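Local coordinates for DNA polymerase (Bacillus phage phi29, PDB 2PY5), which replicates the viral DNA by protein-primed, highly processive strand-displacement synthesis and proofreads with a 3'-5' exonuclease, at residues F[361-366]-F[383-388]. The protein carries 2 engineered substitutions. Numbering follows the deposited sequence.
Sequences KDFIDK and KLMLNS. With EDO (1,2-ethanediol), chain H; EDO (1,2-ethanediol), chain N.
Phe363 reaches across to the backbone of Met385, the rim of its ring meeting the carbonyl oxygen nearly in the ring plane, with CZ 3.5 Å from Met385 O. The weakly positive C-H edge of an aromatic ring suits a carbonyl oxygen, and this one also accepts a hydrogen bond from Ser194 OG. With CG anti to the backbone N (chi1 177°), the ring ends up closer to the partner helix than the start of the side chain. Met385 meets it at about a right angle: bends at chi2 and chi3 fold the flexible thioether back, and its methyl CE lies 4.0 Å from Phe363 CE1. These residues join two consecutive, nearly antiparallel helices, a helical hairpin in the polymerase portion of this B-family enzyme, with segment axes 10.1 Å apart at 158°. Leu386, apolar as this buried place requires, sets CD2 3.9 Å from Ile364 CA. Branching at CB lets Ile364, involved in binding DNA and dNTP, pack on both Leu386 CD2 and helix 253-260. Leu386 also lies beside Lys371, which contacts the incoming nucleotide's phosphates. Asn387 ND2 donates almost straight (174°) to an ethanediol, probably from the crystallisation liquor.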
ATOM      1  N   LYS F 361     -22.842   3.430   0.660  1.00 30.03           N
ATOM      2  CA  LYS F 361     -23.626   2.439   1.389  1.00 30.07           C
ATOM      3  C   LYS F 361     -23.777   1.137   0.602  1.00 31.42           C
ATOM      4  O   LYS F 361     -23.469   0.060   1.104  1.00 31.43           O
ATOM      5  CB  LYS F 361     -25.010   2.967   1.707  1.00 32.07           C
ATOM      6  CG  LYS F 361     -25.833   1.977   2.488  1.00 33.69           C
ATOM      7  CD  LYS F 361     -27.100   2.601   2.997  1.00 35.16           C
ATOM      8  CE  LYS F 361     -28.135   1.558   3.316  1.00 38.28           C
ATOM      9  NZ  LYS F 361     -27.650   0.529   4.279  1.00 40.64           N
ATOM     10  N   ASP F 362     -24.270   1.235  -0.632  1.00 31.43           N
ATOM     11  CA  ASP F 362     -24.583   0.027  -1.395  1.00 30.20           C
ATOM     12  C   ASP F 362     -23.327  -0.773  -1.743  1.00 30.64           C
ATOM     13  O   ASP F 362     -23.355  -1.998  -1.735  1.00 32.35           O
ATOM     14  CB  ASP F 362     -25.383   0.359  -2.661  1.00 32.45           C
ATOM     15  CG  ASP F 362     -26.798   0.855  -2.362  1.00 37.31           C
ATOM     16  OD1 ASP F 362     -27.320   0.629  -1.243  1.00 36.73           O
ATOM     17  OD2 ASP F 362     -27.405   1.457  -3.280  1.00 39.32           O
ATOM     18  N   PHE F 363     -22.235  -0.087  -2.048  1.00 30.50           N
ATOM     19  CA  PHE F 363     -20.965  -0.762  -2.383  1.00 30.53           C
ATOM     20  C   PHE F 363     -20.426  -1.493  -1.172  1.00 31.36           C
ATOM     21  O   PHE F 363     -20.015  -2.652  -1.241  1.00 31.02           O
ATOM     22  CB  PHE F 363     -19.932   0.271  -2.856  1.00 33.32           C
ATOM     23  CG  PHE F 363     -18.572  -0.312  -3.165  1.00 33.41           C
ATOM     24  CD1 PHE F 363     -18.322  -0.898  -4.398  1.00 34.82           C
ATOM     25  CD2 PHE F 363     -17.537  -0.277  -2.225  1.00 32.28           C
ATOM     26  CE1 PHE F 363     -17.065  -1.450  -4.693  1.00 33.77           C
ATOM     27  CE2 PHE F 363     -16.282  -0.829  -2.525  1.00 34.91           C
ATOM     28  CZ  PHE F 363     -16.049  -1.387  -3.764  1.00 33.25           C
ATOM     29  N   ILE F 364     -20.423  -0.805  -0.046  1.00 30.70           N
ATOM     30  CA  ILE F 364     -19.892  -1.405   1.170  1.00 30.56           C
ATOM     31  C   ILE F 364     -20.791  -2.543   1.651  1.00 30.96           C
ATOM     32  O   ILE F 364     -20.303  -3.585   2.067  1.00 31.33           O
ATOM     33  CB  ILE F 364     -19.648  -0.341   2.267  1.00 30.50           C
ATOM     34  CG1 ILE F 364     -18.509   0.586   1.826  1.00 31.65           C
ATOM     35  CG2 ILE F 364     -19.339  -1.006   3.620  1.00 30.07           C
ATOM     36  CD1 ILE F 364     -18.280   1.792   2.703  1.00 32.64           C
ATOM     37  N   ASP F 365     -22.109  -2.360   1.592  1.00 30.41           N
ATOM     38  CA  ASP F 365     -23.035  -3.443   1.948  1.00 30.51           C
ATOM     39  C   ASP F 365     -22.778  -4.695   1.100  1.00 30.97           C
ATOM     40  O   ASP F 365     -22.749  -5.802   1.634  1.00 31.38           O
ATOM     41  CB  ASP F 365     -24.483  -2.985   1.770  1.00 31.51           C
ATOM     42  CG  ASP F 365     -24.962  -2.035   2.881  1.00 32.87           C
ATOM     43  OD1 ASP F 365     -24.262  -1.880   3.912  1.00 31.40           O
ATOM     44  OD2 ASP F 365     -26.063  -1.456   2.732  1.00 32.33           O
ATOM     45  N   LYS F 366     -22.586  -4.509  -0.208  1.00 32.73           N
ATOM     46  CA  LYS F 366     -22.383  -5.635  -1.143  1.00 31.12           C
ATOM     47  C   LYS F 366     -21.147  -6.425  -0.781  1.00 33.22           C
ATOM     48  O   LYS F 366     -21.202  -7.642  -0.609  1.00 33.02           O
ATOM     49  CB  LYS F 366     -22.266  -5.146  -2.591  1.00 32.68           C
ATOM     50  CG  LYS F 366     -21.882  -6.250  -3.616  1.00 34.19           C
ATOM     51  CD  LYS F 366     -21.547  -5.668  -4.983  1.00 38.29           C
ATOM     52  CE  LYS F 366     -20.788  -6.656  -5.871  1.00 39.80           C
ATOM     53  NZ  LYS F 366     -21.682  -7.644  -6.495  1.00 43.62           N
ATOM     54  N   LYS F 383     -12.294  -8.164   0.779  1.00 31.56           N
ATOM     55  CA  LYS F 383     -11.505  -7.224   1.565  1.00 31.90           C
ATOM     56  C   LYS F 383     -10.746  -6.275   0.649  1.00 32.49           C
ATOM     57  O   LYS F 383     -10.685  -5.069   0.872  1.00 30.90           O
ATOM     58  CB  LYS F 383     -10.541  -7.988   2.463  1.00 30.50           C
ATOM     59  CG  LYS F 383     -11.260  -8.806   3.531  1.00 33.28           C
ATOM     60  CD  LYS F 383     -10.372  -9.863   4.140  1.00 38.04           C
ATOM     61  CE  LYS F 383      -9.225  -9.281   4.905  1.00 40.89           C
ATOM     62  NZ  LYS F 383      -8.362 -10.389   5.443  1.00 44.50           N
ATOM     63  N   LEU F 384     -10.164  -6.834  -0.407  1.00 31.99           N
ATOM     64  CA  LEU F 384      -9.433  -6.034  -1.358  1.00 31.13           C
ATOM     65  C   LEU F 384     -10.332  -4.993  -2.029  1.00 32.50           C
ATOM     66  O   LEU F 384      -9.949  -3.834  -2.179  1.00 32.89           O
ATOM     67  CB  LEU F 384      -8.763  -6.948  -2.396  1.00 34.33           C
ATOM     68  CG  LEU F 384      -7.628  -6.391  -3.226  1.00 35.17           C
ATOM     69  CD1 LEU F 384      -6.461  -5.863  -2.382  1.00 31.83           C
ATOM     70  CD2 LEU F 384      -7.153  -7.505  -4.153  1.00 34.65           C
ATOM     71  N   MET F 385     -11.551  -5.379  -2.391  1.00 30.54           N
ATOM     72  CA  MET F 385     -12.485  -4.430  -2.998  1.00 31.21           C
ATOM     73  C   MET F 385     -12.838  -3.287  -2.029  1.00 32.23           C
ATOM     74  O   MET F 385     -12.863  -2.120  -2.399  1.00 33.83           O
ATOM     75  CB  MET F 385     -13.759  -5.142  -3.450  1.00 31.80           C
ATOM     76  CG  MET F 385     -13.574  -6.001  -4.697  1.00 32.35           C
ATOM     77  SD  MET F 385     -13.269  -5.042  -6.177  1.00 33.39           S
ATOM     78  CE  MET F 385     -14.889  -4.332  -6.513  1.00 34.62           C
ATOM     79  N   LEU F 386     -13.088  -3.636  -0.780  1.00 32.38           N
ATOM     80  CA  LEU F 386     -13.434  -2.642   0.242  1.00 31.85           C
ATOM     81  C   LEU F 386     -12.272  -1.709   0.543  1.00 31.77           C
ATOM     82  O   LEU F 386     -12.468  -0.518   0.781  1.00 33.70           O
ATOM     83  CB  LEU F 386     -13.866  -3.355   1.523  1.00 32.24           C
ATOM     84  CG  LEU F 386     -15.239  -4.020   1.434  1.00 32.84           C
ATOM     85  CD1 LEU F 386     -15.418  -5.037   2.545  1.00 34.53           C
ATOM     86  CD2 LEU F 386     -16.364  -2.968   1.473  1.00 34.69           C
ATOM     87  N   ASN F 387     -11.061  -2.270   0.555  1.00 31.16           N
ATOM     88  CA  ASN F 387      -9.868  -1.545   1.050  1.00 31.04           C
ATOM     89  C   ASN F 387      -9.205  -0.669  -0.022  1.00 34.03           C
ATOM     90  O   ASN F 387      -8.513   0.294   0.307  1.00 33.68           O
ATOM     91  CB  ASN F 387      -8.841  -2.532   1.617  1.00 33.03           C
ATOM     92  CG  ASN F 387      -9.272  -3.134   2.938  1.00 35.17           C
ATOM     93  OD1 ASN F 387     -10.049  -2.522   3.680  1.00 36.12           O
ATOM     94  ND2 ASN F 387      -8.737  -4.323   3.267  1.00 34.65           N
ATOM     95  N   SER F 388      -9.414  -0.996  -1.294  1.00 32.09           N
ATOM     96  CA  SER F 388      -8.691  -0.372  -2.396  1.00 30.99           C
ATOM     97  C   SER F 388      -9.463   0.770  -3.079  1.00 32.43           C
ATOM     98  O   SER F 388      -8.965   1.367  -4.036  1.00 33.93           O
ATOM     99  CB  SER F 388      -8.326  -1.435  -3.446  1.00 30.82           C
ATOM    100  OG  SER F 388      -7.634  -2.546  -2.897  1.00 30.64           O
TER
HETATM  101  C1  EDO H8001     -10.717  -5.341   6.448  1.00 42.88           C
HETATM  102  O1  EDO H8001      -9.357  -5.429   5.984  1.00 40.35           O
HETATM  103  C2  EDO H8001     -11.649  -5.888   5.367  1.00 40.18           C
HETATM  104  O2  EDO H8001     -12.142  -4.913   4.423  1.00 36.48           O
HETATM  105  C1  EDO N8012     -21.758  -2.916   5.766  1.00 45.11           C
HETATM  106  O1  EDO N8012     -22.907  -3.735   5.558  1.00 44.50           O
HETATM  107  C2  EDO N8012     -22.032  -1.956   6.909  1.00 45.30           C
HETATM  108  O2  EDO N8012     -21.819  -2.609   8.163  1.00 48.24           O